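Local coordinates for protein R.Pab1 family restriction endonuclease (Campylobacter coli, PDB 7CFA) that acts as a restriction DNA glycosylase, probably cutting a base from its recognition sequence in DNA and so leading to strand breakage, at residues Y48-I53 / M169-F174; G54-A59 / K72-Y77; I82-F87 / E234-S239; M115-T120 / I157-R162. The protein carries 2 engineered substitutions. All blocks are in the same frame, centred on the assembly; numbering follows the deposited sequence.

Interaction 1 (Y48-I53 / M169-F174)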
# COMPACT_ATOMS: atom_id res chain seq x y z
N TYR A 48 -12.06 -0.03 16.05
CA TYR A 48 -12.11 1.36 15.62
C TYR A 48 -12.65 1.45 14.20
O TYR A 48 -12.55 0.50 13.41
CB TYR A 48 -10.72 2.01 15.67
CG TYR A 48 -10.34 2.58 17.01
CD1 TYR A 48 -10.10 1.75 18.10
CD2 TYR A 48 -10.20 3.95 17.19
CE1 TYR A 48 -9.75 2.27 19.33
CE2 TYR A 48 -9.84 4.48 18.42
CZ TYR A 48 -9.62 3.64 19.48
OH TYR A 48 -9.27 4.16 20.71
N VAL A 49 -13.23 2.60 13.88
CA VAL A 49 -13.61 2.93 12.51
C VAL A 49 -12.47 3.69 11.87
O VAL A 49 -11.94 4.64 12.46
CB VAL A 49 -14.91 3.75 12.49
CG1 VAL A 49 -15.25 4.17 11.06
CG2 VAL A 49 -16.06 2.97 13.11
N GLU A 50 -12.07 3.28 10.67
CA GLU A 50 -11.07 3.99 9.89
C GLU A 50 -11.76 4.65 8.71
O GLU A 50 -12.32 3.95 7.86
CB GLU A 50 -9.96 3.05 9.42
CG GLU A 50 -8.71 3.79 8.96
CD GLU A 50 -7.65 2.86 8.41
OE1 GLU A 50 -7.89 2.25 7.34
OE2 GLU A 50 -6.59 2.72 9.05
N TRP A 51 -11.72 5.97 8.66
CA TRP A 51 -12.46 6.76 7.68
C TRP A 51 -11.47 7.64 6.91
O TRP A 51 -10.98 8.64 7.44
CB TRP A 51 -13.54 7.60 8.37
CG TRP A 51 -14.42 8.41 7.46
CD1 TRP A 51 -14.43 8.41 6.09
CD2 TRP A 51 -15.44 9.33 7.87
NE1 TRP A 51 -15.39 9.29 5.63
CE2 TRP A 51 -16.02 9.87 6.70
CE3 TRP A 51 -15.91 9.77 9.11
CZ2 TRP A 51 -17.05 10.80 6.74
CZ3 TRP A 51 -16.93 10.70 9.15
CH2 TRP A 51 -17.49 11.21 7.97
N GLN A 52 -11.19 7.27 5.66
CA GLN A 52 -10.37 8.09 4.77
C GLN A 52 -11.24 9.24 4.26
O GLN A 52 -11.80 9.20 3.16
CB GLN A 52 -9.78 7.27 3.63
CG GLN A 52 -8.79 8.04 2.77
CD GLN A 52 -8.21 7.21 1.65
OE1 GLN A 52 -8.62 6.07 1.42
NE2 GLN A 52 -7.24 7.78 0.94
N ILE A 53 -11.35 10.27 5.08
CA ILE A 53 -12.31 11.34 4.86
C ILE A 53 -11.71 12.39 3.93
O ILE A 53 -10.51 12.67 3.96
CB ILE A 53 -12.74 11.96 6.20
CG1 ILE A 53 -13.85 12.99 6.01
CG2 ILE A 53 -11.54 12.58 6.91
CD1 ILE A 53 -14.38 13.55 7.30
N MET A 169 -2.02 10.74 3.16
CA MET A 169 -3.41 10.29 3.19
C MET A 169 -3.90 10.37 4.62
O MET A 169 -3.33 9.73 5.51
CB MET A 169 -3.54 8.86 2.65
CG MET A 169 -3.56 8.76 1.14
SD MET A 169 -1.99 9.22 0.36
CE MET A 169 -0.90 7.98 1.05
N LEU A 170 -4.95 11.16 4.85
CA LEU A 170 -5.48 11.37 6.19
C LEU A 170 -6.60 10.38 6.46
O LEU A 170 -7.50 10.21 5.63
CB LEU A 170 -5.97 12.81 6.35
CG LEU A 170 -6.34 13.30 7.76
CD1 LEU A 170 -6.03 14.78 7.89
CD2 LEU A 170 -7.81 13.04 8.06
N TYR A 171 -6.55 9.74 7.63
CA TYR A 171 -7.58 8.81 8.07
C TYR A 171 -8.15 9.30 9.38
O TYR A 171 -7.41 9.69 10.29
CB TYR A 171 -7.01 7.40 8.22
CG TYR A 171 -6.57 6.78 6.92
CD1 TYR A 171 -5.29 7.00 6.42
CD2 TYR A 171 -7.42 5.98 6.17
CE1 TYR A 171 -4.87 6.45 5.23
CE2 TYR A 171 -7.02 5.41 4.98
CZ TYR A 171 -5.74 5.65 4.51
OH TYR A 171 -5.33 5.09 3.32
N PHE A 172 -9.48 9.30 9.48
CA PHE A 172 -10.19 9.74 10.68
C PHE A 172 -10.65 8.50 11.43
O PHE A 172 -11.36 7.66 10.87
CB PHE A 172 -11.36 10.64 10.30
CG PHE A 172 -12.11 11.20 11.47
CD1 PHE A 172 -11.42 11.69 12.58
CD2 PHE A 172 -13.49 11.28 11.46
CE1 PHE A 172 -12.11 12.22 13.65
CE2 PHE A 172 -14.18 11.81 12.53
CZ PHE A 172 -13.49 12.28 13.62
N CYS A 173 -10.25 8.38 12.69
CA CYS A 173 -10.46 7.16 13.46
C CYS A 173 -11.15 7.44 14.78
O CYS A 173 -10.92 8.48 15.41
CB CYS A 173 -9.13 6.43 13.71
SG CYS A 173 -8.18 6.08 12.22
N PHE A 174 -11.98 6.50 15.21
CA PHE A 174 -12.72 6.59 16.46
C PHE A 174 -13.32 5.21 16.76
O PHE A 174 -13.55 4.42 15.84
CB PHE A 174 -13.82 7.66 16.40
CG PHE A 174 -14.72 7.53 15.20
CD1 PHE A 174 -15.85 6.72 15.25
CD2 PHE A 174 -14.44 8.21 14.03
CE1 PHE A 174 -16.67 6.60 14.15
CE2 PHE A 174 -15.26 8.10 12.93
CZ PHE A 174 -16.38 7.29 12.99

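Interaction 2 (G54-A59 / K72-Y77)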
# COMPACT_ATOMS: atom_id res chain seq x y z
N GLY A 54 -12.56 12.97 3.07
CA GLY A 54 -12.18 14.06 2.21
C GLY A 54 -12.85 15.37 2.62
O GLY A 54 -13.66 15.43 3.54
N TYR A 55 -12.48 16.43 1.90
CA TYR A 55 -13.06 17.74 2.12
C TYR A 55 -13.69 18.35 0.88
O TYR A 55 -14.30 19.42 0.98
CB TYR A 55 -12.01 18.71 2.70
CG TYR A 55 -10.77 18.89 1.85
CD1 TYR A 55 -10.79 19.71 0.73
CD2 TYR A 55 -9.58 18.26 2.17
CE1 TYR A 55 -9.67 19.89 -0.05
CE2 TYR A 55 -8.45 18.43 1.40
CZ TYR A 55 -8.50 19.25 0.29
OH TYR A 55 -7.38 19.43 -0.49
N ASP A 56 -13.57 17.71 -0.28
CA ASP A 56 -14.23 18.22 -1.48
C ASP A 56 -14.45 17.07 -2.46
O ASP A 56 -14.00 15.94 -2.24
CB ASP A 56 -13.42 19.35 -2.14
CG ASP A 56 -12.02 18.92 -2.53
OD1 ASP A 56 -11.67 17.74 -2.33
OD2 ASP A 56 -11.27 19.78 -3.03
N MET A 57 -15.15 17.39 -3.54
CA MET A 57 -15.42 16.43 -4.59
C MET A 57 -15.55 17.18 -5.91
O MET A 57 -16.06 18.31 -5.93
CB MET A 57 -16.70 15.63 -4.30
CG MET A 57 -17.03 14.59 -5.37
SD MET A 57 -18.24 13.37 -4.83
CE MET A 57 -19.60 14.42 -4.33
N VAL A 58 -15.06 16.57 -6.99
CA VAL A 58 -15.17 17.18 -8.31
C VAL A 58 -16.63 17.39 -8.65
O VAL A 58 -17.45 16.46 -8.58
CB VAL A 58 -14.46 16.32 -9.36
CG1 VAL A 58 -14.68 16.90 -10.75
CG2 VAL A 58 -12.98 16.23 -9.05
N ALA A 59 -16.98 18.63 -9.00
CA ALA A 59 -18.36 19.01 -9.27
C ALA A 59 -18.58 19.19 -10.76
O ALA A 59 -17.63 19.33 -11.54
CB ALA A 59 -18.72 20.30 -8.52
N LYS A 72 -9.77 22.54 -11.25
CA LYS A 72 -10.99 21.78 -11.49
C LYS A 72 -12.15 22.34 -10.69
O LYS A 72 -11.98 22.97 -9.64
CB LYS A 72 -10.78 20.31 -11.13
CG LYS A 72 -9.79 19.57 -12.02
CD LYS A 72 -9.71 18.10 -11.64
CE LYS A 72 -8.79 17.35 -12.58
NZ LYS A 72 -8.73 15.90 -12.25
N ASP A 73 -13.36 22.11 -11.20
CA ASP A 73 -14.57 22.45 -10.47
C ASP A 73 -14.72 21.53 -9.27
O ASP A 73 -14.69 20.31 -9.40
CB ASP A 73 -15.79 22.34 -11.38
CG ASP A 73 -15.77 23.34 -12.52
OD1 ASP A 73 -15.22 24.45 -12.33
OD2 ASP A 73 -16.31 23.02 -13.60
N LYS A 74 -14.89 22.13 -8.09
CA LYS A 74 -15.00 21.40 -6.84
C LYS A 74 -16.21 21.88 -6.06
O LYS A 74 -16.65 23.03 -6.20
CB LYS A 74 -13.74 21.58 -5.98
CG LYS A 74 -12.48 20.95 -6.55
CD LYS A 74 -12.37 19.48 -6.17
CE LYS A 74 -10.99 18.93 -6.46
NZ LYS A 74 -10.80 17.57 -5.89
N LYS A 75 -16.75 20.99 -5.23
CA LYS A 75 -17.85 21.33 -4.34
C LYS A 75 -17.58 20.72 -2.97
O LYS A 75 -16.74 19.83 -2.81
CB LYS A 75 -19.20 20.86 -4.88
CG LYS A 75 -19.33 19.35 -5.03
CD LYS A 75 -20.70 18.98 -5.55
CE LYS A 75 -20.85 17.47 -5.70
NZ LYS A 75 -22.21 17.10 -6.16
N LEU A 76 -18.31 21.21 -1.97
CA LEU A 76 -18.13 20.74 -0.61
C LEU A 76 -18.53 19.27 -0.50
O LEU A 76 -19.40 18.77 -1.22
CB LEU A 76 -18.95 21.58 0.37
CG LEU A 76 -18.64 23.08 0.40
CD1 LEU A 76 -19.42 23.76 1.50
CD2 LEU A 76 -17.15 23.32 0.56
N TYR A 77 -17.87 18.57 0.43
CA TYR A 77 -18.06 17.13 0.57
C TYR A 77 -17.51 16.69 1.92
O TYR A 77 -16.41 17.11 2.31
CB TYR A 77 -17.37 16.38 -0.57
CG TYR A 77 -17.49 14.88 -0.52
CD1 TYR A 77 -18.73 14.26 -0.61
CD2 TYR A 77 -16.36 14.07 -0.41
CE1 TYR A 77 -18.85 12.88 -0.57
CE2 TYR A 77 -16.47 12.69 -0.37
CZ TYR A 77 -17.71 12.10 -0.45
OH TYR A 77 -17.82 10.73 -0.41

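Interaction 3 (I82-F87 / E234-S239)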
# COMPACT_ATOMS: atom_id res chain seq x y z
N ILE A 82 -19.74 19.21 6.48
CA ILE A 82 -20.06 19.22 7.91
C ILE A 82 -19.81 20.60 8.49
O ILE A 82 -20.65 21.15 9.22
CB ILE A 82 -19.26 18.13 8.65
CG1 ILE A 82 -19.73 16.74 8.23
CG2 ILE A 82 -19.38 18.31 10.15
CD1 ILE A 82 -18.76 15.63 8.58
N ILE A 83 -18.65 21.18 8.18
CA ILE A 83 -18.32 22.51 8.70
C ILE A 83 -19.27 23.56 8.14
O ILE A 83 -19.64 24.51 8.84
CB ILE A 83 -16.85 22.83 8.39
CG1 ILE A 83 -15.93 21.86 9.15
CG2 ILE A 83 -16.51 24.27 8.74
CD1 ILE A 83 -14.46 22.06 8.88
N PHE A 84 -19.69 23.40 6.88
CA PHE A 84 -20.62 24.36 6.28
C PHE A 84 -21.95 24.37 7.01
O PHE A 84 -22.51 25.44 7.29
CB PHE A 84 -20.81 24.05 4.80
CG PHE A 84 -21.86 24.89 4.13
CD1 PHE A 84 -21.56 26.16 3.66
CD2 PHE A 84 -23.16 24.41 3.97
CE1 PHE A 84 -22.52 26.93 3.05
CE2 PHE A 84 -24.12 25.19 3.36
CZ PHE A 84 -23.81 26.45 2.90
N GLN A 85 -22.49 23.19 7.31
CA GLN A 85 -23.80 23.11 7.95
C GLN A 85 -23.77 23.66 9.37
O GLN A 85 -24.71 24.33 9.80
CB GLN A 85 -24.32 21.67 7.94
CG GLN A 85 -24.59 21.12 6.55
CD GLN A 85 -25.24 19.74 6.59
OE1 GLN A 85 -26.18 19.51 7.35
NE2 GLN A 85 -24.74 18.83 5.76
N PHE A 86 -22.69 23.39 10.11
CA PHE A 86 -22.60 23.91 11.47
C PHE A 86 -22.32 25.40 11.48
O PHE A 86 -22.69 26.09 12.44
CB PHE A 86 -21.53 23.15 12.26
CG PHE A 86 -22.03 21.86 12.84
CD1 PHE A 86 -22.51 21.83 14.14
CD2 PHE A 86 -22.05 20.70 12.09
CE1 PHE A 86 -22.99 20.65 14.69
CE2 PHE A 86 -22.52 19.52 12.63
CZ PHE A 86 -22.99 19.49 13.93
N PHE A 87 -21.67 25.92 10.44
CA PHE A 87 -21.57 27.37 10.29
C PHE A 87 -22.89 27.96 9.83
O PHE A 87 -23.23 29.09 10.21
CB PHE A 87 -20.46 27.73 9.30
CG PHE A 87 -20.24 29.21 9.16
CD1 PHE A 87 -19.47 29.89 10.08
CD2 PHE A 87 -20.82 29.91 8.11
CE1 PHE A 87 -19.26 31.25 9.95
CE2 PHE A 87 -20.62 31.27 7.98
CZ PHE A 87 -19.84 31.95 8.90
N GLU A 234 -13.14 30.60 2.59
CA GLU A 234 -13.67 31.83 2.02
C GLU A 234 -15.10 31.64 1.52
O GLU A 234 -15.93 32.55 1.67
CB GLU A 234 -12.76 32.30 0.87
CG GLU A 234 -13.06 33.70 0.37
CD GLU A 234 -12.66 34.78 1.35
OE1 GLU A 234 -11.84 34.49 2.26
OE2 GLU A 234 -13.15 35.92 1.22
N PHE A 235 -15.40 30.48 0.95
CA PHE A 235 -16.75 30.22 0.47
C PHE A 235 -17.73 30.10 1.63
O PHE A 235 -18.87 30.59 1.55
CB PHE A 235 -16.77 28.94 -0.38
CG PHE A 235 -18.16 28.45 -0.70
CD1 PHE A 235 -18.88 29.01 -1.75
CD2 PHE A 235 -18.73 27.42 0.03
CE1 PHE A 235 -20.15 28.55 -2.05
CE2 PHE A 235 -20.00 26.96 -0.27
CZ PHE A 235 -20.71 27.53 -1.31
N ILE A 236 -17.32 29.45 2.73
CA ILE A 236 -18.20 29.30 3.88
C ILE A 236 -18.42 30.64 4.57
O ILE A 236 -19.54 30.98 4.95
CB ILE A 236 -17.64 28.24 4.84
CG1 ILE A 236 -17.62 26.86 4.16
CG2 ILE A 236 -18.45 28.18 6.12
CD1 ILE A 236 -17.02 25.76 5.00
N LEU A 237 -17.34 31.42 4.74
CA LEU A 237 -17.47 32.71 5.41
C LEU A 237 -18.41 33.64 4.65
O LEU A 237 -19.15 34.42 5.26
CB LEU A 237 -16.09 33.35 5.57
CG LEU A 237 -15.20 32.79 6.68
CD1 LEU A 237 -13.81 33.42 6.63
CD2 LEU A 237 -15.84 33.00 8.04
N ASN A 238 -18.39 33.57 3.32
CA ASN A 238 -19.23 34.42 2.48
C ASN A 238 -20.60 33.81 2.19
O ASN A 238 -21.20 34.11 1.15
CB ASN A 238 -18.51 34.75 1.17
CG ASN A 238 -17.24 35.54 1.40
OD1 ASN A 238 -17.15 36.35 2.33
ND2 ASN A 238 -16.24 35.32 0.55
N SER A 239 -21.10 32.96 3.08
CA SER A 239 -22.40 32.32 2.89
C SER A 239 -23.42 32.86 3.89
O SER A 239 -23.13 33.77 4.66
CB SER A 239 -22.28 30.81 3.02
OG SER A 239 -21.40 30.28 2.05

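Interaction 4 (M115-T120 / I157-R162)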
# COMPACT_ATOMS: atom_id res chain seq x y z
N MET A 115 7.97 15.63 5.82
CA MET A 115 7.97 14.19 6.02
C MET A 115 8.77 13.52 4.91
O MET A 115 8.59 13.81 3.73
CB MET A 115 6.54 13.66 6.05
CG MET A 115 5.73 14.15 7.24
SD MET A 115 6.47 13.72 8.84
CE MET A 115 7.11 15.30 9.37
N LYS A 116 9.68 12.63 5.31
CA LYS A 116 10.61 12.00 4.39
C LYS A 116 10.46 10.49 4.44
O LYS A 116 10.36 9.90 5.52
CB LYS A 116 12.06 12.39 4.73
CG LYS A 116 12.32 13.89 4.72
CD LYS A 116 12.15 14.49 3.33
CE LYS A 116 12.34 16.00 3.36
NZ LYS A 116 11.93 16.65 2.08
N ILE A 117 10.45 9.88 3.26
CA ILE A 117 10.56 8.43 3.13
C ILE A 117 12.04 8.09 3.02
O ILE A 117 12.76 8.65 2.19
CB ILE A 117 9.77 7.92 1.91
CG1 ILE A 117 8.28 8.18 2.12
CG2 ILE A 117 10.04 6.44 1.68
CD1 ILE A 117 7.41 7.73 0.96
N ASN A 118 12.50 7.18 3.88
CA ASN A 118 13.92 6.86 4.01
C ASN A 118 14.23 5.51 3.39
O ASN A 118 13.44 4.56 3.51
CB ASN A 118 14.34 6.85 5.48
CG ASN A 118 14.31 8.23 6.11
OD1 ASN A 118 14.67 9.22 5.48
ND2 ASN A 118 13.90 8.29 7.37
N ARG A 119 15.38 5.42 2.74
CA ARG A 119 15.96 4.15 2.32
C ARG A 119 17.26 3.96 3.08
O ARG A 119 18.12 4.85 3.08
CB ARG A 119 16.20 4.12 0.81
CG ARG A 119 14.93 4.21 -0.02
CD ARG A 119 15.25 4.21 -1.51
NE ARG A 119 14.04 4.34 -2.32
CZ ARG A 119 13.37 3.32 -2.84
NH1 ARG A 119 13.79 2.08 -2.64
NH2 ARG A 119 12.29 3.54 -3.57
N THR A 120 17.40 2.82 3.75
CA THR A 120 18.57 2.61 4.57
C THR A 120 19.71 2.03 3.75
O THR A 120 19.54 1.58 2.61
CB THR A 120 18.26 1.68 5.75
OG1 THR A 120 18.04 0.35 5.25
CG2 THR A 120 17.03 2.15 6.50
N ILE A 157 2.20 8.54 4.91
CA ILE A 157 3.05 9.17 3.91
C ILE A 157 3.52 8.10 2.92
O ILE A 157 4.18 7.13 3.32
CB ILE A 157 4.25 9.88 4.56
CG1 ILE A 157 3.77 10.91 5.59
CG2 ILE A 157 5.11 10.55 3.50
CD1 ILE A 157 2.90 12.00 5.01
N LYS A 158 3.18 8.28 1.65
CA LYS A 158 3.59 7.37 0.59
C LYS A 158 4.22 8.17 -0.55
O LYS A 158 4.17 9.41 -0.57
CB LYS A 158 2.42 6.54 0.06
CG LYS A 158 1.86 5.54 1.07
CD LYS A 158 2.86 4.43 1.38
CE LYS A 158 2.27 3.43 2.36
NZ LYS A 158 3.21 2.31 2.66
N GLU A 159 4.81 7.46 -1.50
CA GLU A 159 5.44 8.12 -2.65
C GLU A 159 4.38 8.69 -3.58
O GLU A 159 3.30 8.11 -3.75
CB GLU A 159 6.32 7.14 -3.42
CG GLU A 159 7.38 6.43 -2.60
CD GLU A 159 6.89 5.12 -2.02
OE1 GLU A 159 5.66 4.91 -1.99
OE2 GLU A 159 7.73 4.30 -1.59
N LYS A 160 4.69 9.83 -4.18
CA LYS A 160 3.81 10.38 -5.21
C LYS A 160 3.86 9.50 -6.45
O LYS A 160 4.94 9.14 -6.93
CB LYS A 160 4.23 11.81 -5.57
CG LYS A 160 3.91 12.85 -4.52
CD LYS A 160 4.14 14.25 -5.07
CE LYS A 160 3.87 15.32 -4.04
NZ LYS A 160 2.47 15.25 -3.53
N GLN A 161 2.69 9.15 -6.97
CA GLN A 161 2.61 8.29 -8.15
C GLN A 161 2.93 9.11 -9.38
O GLN A 161 2.28 10.13 -9.65
CB GLN A 161 1.22 7.67 -8.26
CG GLN A 161 0.86 6.76 -7.11
CD GLN A 161 1.80 5.58 -6.99
OE1 GLN A 161 2.09 4.89 -7.97
NE2 GLN A 161 2.30 5.34 -5.78
N ARG A 162 3.95 8.67 -10.13
CA ARG A 162 4.36 9.34 -11.37
C ARG A 162 4.79 10.78 -11.11
O ARG A 162 4.57 11.68 -11.93
CB ARG A 162 3.25 9.30 -12.42
CG ARG A 162 2.85 7.90 -12.84
CD ARG A 162 1.75 7.94 -13.87
NE ARG A 162 2.17 8.65 -15.07
CZ ARG A 162 2.69 8.06 -16.14
NH1 ARG A 162 2.85 6.74 -16.17
NH2 ARG A 162 3.04 8.79 -17.19

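Interaction 1 (Y48-I53 / M169-F174)
Gln52 lies alongside Tyr171 at the end of the antiparallel pair of strands 47-51 and 166-175. Its CB meets CE2 of the Tyr171 ring at 3.6 Å. The chain then runs out extended: CG passes the backbone oxygen of Leu170, CD faces the phenol end of Tyr171, and NE2 reaches CG of Met169 at 3.8 Å. The amide plane is turned 33° from the ring. Gln52 also centres an inverse gamma turn that takes the chain out of the strand.

Further along, Trp51 and Phe172 are a hydrogen-bonded pair, with Phe172 N to Trp51 O at 2.6 Å. The Trp51 ring atom CE3 meets the edge of the Phe172 ring at CD2, 3.7 Å away. Val49 CB sits over one face of the Phe174 ring, 4.0 Å from its centroid. Phe174 chi1 of 51° puts its CG between the backbone N and the carbonyl carbon, which brings the ring against Val49.

On the opposite side of the sheet, with Cys173, Glu50 CG touches Tyr171 CD2 at 3.8 Å, while its carboxylate bridges to Arg22 and Lys24. The strands thus set an apolar face, which meets helix 208-219, against one carrying a buried acid, whose charge is probably offset by those two bases.

Interaction 2 (G54-A59 / K72-Y77)
Met57 and Tyr77 form the packed end of this contact. The sulfur of Met57 lies over one face of the ring, with SD 4.4 Å from the centroid of Tyr77 and 13° off the normal, displaced toward the rim. This is a Met-aromatic contact. Met57 CG is anti to its backbone N (chi1 -179°), and a bend at chi3 brings the methyl back to the chain of Lys75. Met57 CE meets Lys75 CE at 3.6 Å, and the two side chains run side by side. Met57 thus touches the aliphatic part of Lys75, whose ammonium forms a salt bridge with Asp63.

The backbones behind these side chains are antiparallel. Met57 N bonds to Lys75 O at 3.0 Å, and Lys75 N returns to Met57 O. Ala59 N gives a third bond to Asp73 O, but from above the carbonyl plane. Strand 73-76 is the middle of a small three-stranded sheet, with strand 66-67 at its other edge. Its Leu76 turns to helix 223-237, as does Tyr55, whose hydroxyl bonds to His225 and Asn228.

Asp56 and Lys74 also pack inward, Asp56 on Asn228 of that helix and both on Phe66 of strand 66-67. The Lys74 chain, bent at chi2, brings its CD to within 3.3 Å of Asp56 OD2. Lys74 NZ stands 3.6 Å from Asp56 OD2, a long salt bridge. The loose, solvent side is the far end, where Val58 and Asp73 are exposed. There Val58 CG1 lies 3.7 Å from Asp73 O, and Asp73 CB meets the carbonyl oxygen of Ala59.

Interaction 3 (I82-F87 / E234-S239)
Phe84 and Ile236 mark the closest backbone approach of helix 79-88 to the last turn of helix 223-237, their CA atoms 6.0 Å apart. Ile236 points at helix 79-88 and touches three of its side chains. Its CG2 lies 3.5 Å from Phe87 CD2, and its CG1 meets the edge of the Phe84 ring at CD1, 4.0 Å away. Its CD1 reaches further, to Ile83 CG2. Phe87 also sets CE2 3.2 Å from the backbone oxygen of Ile236, an oblique approach. That oxygen also accepts the backbone N-H of Ser239, just past the helix.

Phe84 and Phe87 both hold CG anti to the backbone N (chi1 174° in Phe84), which swings the rings across to the other helix. Ser239 OG lies in the plane of the Phe84 ring, 3.7 Å from CE1, and above the centre of the Phe235 ring. It donates to Phe235 O at 2.6 Å. This bond fixes the hydroxyl between the two aromatic rings.

Helix 94-106 closes one side of the pair, where Leu97 packs on Phe87, Ile236 and Leu237. Ile83 continues the apolar contact to Leu212 and Leu215 of helix 208-219, while Ile82 and Phe86 reach strand 8-13.

Interaction 4 (M115-T120 / I157-R162)
Ile117 lays its CD1 methyl against the peptide between Lys158 and Glu159. The methyl is 3.6 Å from Lys158 C and equally far from Glu159 N. The side chain gets there because CG1 is anti to the carbonyl carbon (chi1 -64°) and the chain continues extended to CD1. The same methyl also meets the aliphatic part of Glu159, with Ile117 CD1 to Glu159 CG at 3.8 Å. Nearer the backbone, Ile117 CG1 faces Ile157 CG2 at 4.2 Å, the two side chains meeting at a slant.

Met115 adds the second apolar patch. Its CB touches Ile157 CG1 at 3.9 Å, and its CG follows the same branch. The side chains cross at about a right angle. The thioether then bends off at chi2 and chi3.

These segments are not paired strands. Residues 115-117 lead into strand 118-127. In the main antiparallel sheet, strand 130-145 lies between strands 118-127 and 152-159. Every contact between the two segments involves a side chain. Ile117 packs also on Val137 and Tyr139 of strand 130-145, and Ile157 on its Pro140.

The polar groups look elsewhere for partners. The carboxylate of Glu159 bonds to the hydroxyl of Tyr139, and Lys158 makes a cation-pi contact with that ring. Arg119 NH2 is 5.0 Å from Glu159 OE2, too far for a salt bridge. The segment 115-120 also faces the second subunit: Lys116 O bonds to the hydroxyl of Tyr136 of that subunit, and Met115 packs on its Lys125.

Interactions 1 and 4 belong to the same large sheet. Their centres are 21 Å apart, and they touch where Met169 CE packs on Lys158 CG at 3.7 Å. Interaction 2 follows interaction 1 directly in the chain, yet its centre lies 19 Å away on the small sheet. It joins interaction 3 through Leu76, whose CD1 is 3.6 Å from Phe84 CB and 3.7 Å from Phe235 CE2. Interactions 3 and 4 lie on opposite sides of the chain's centre, about 34 Å between centres. Interaction 4 alone reaches the second subunit. Interaction 1 is the most central, about 5 Å from the centre of the chain.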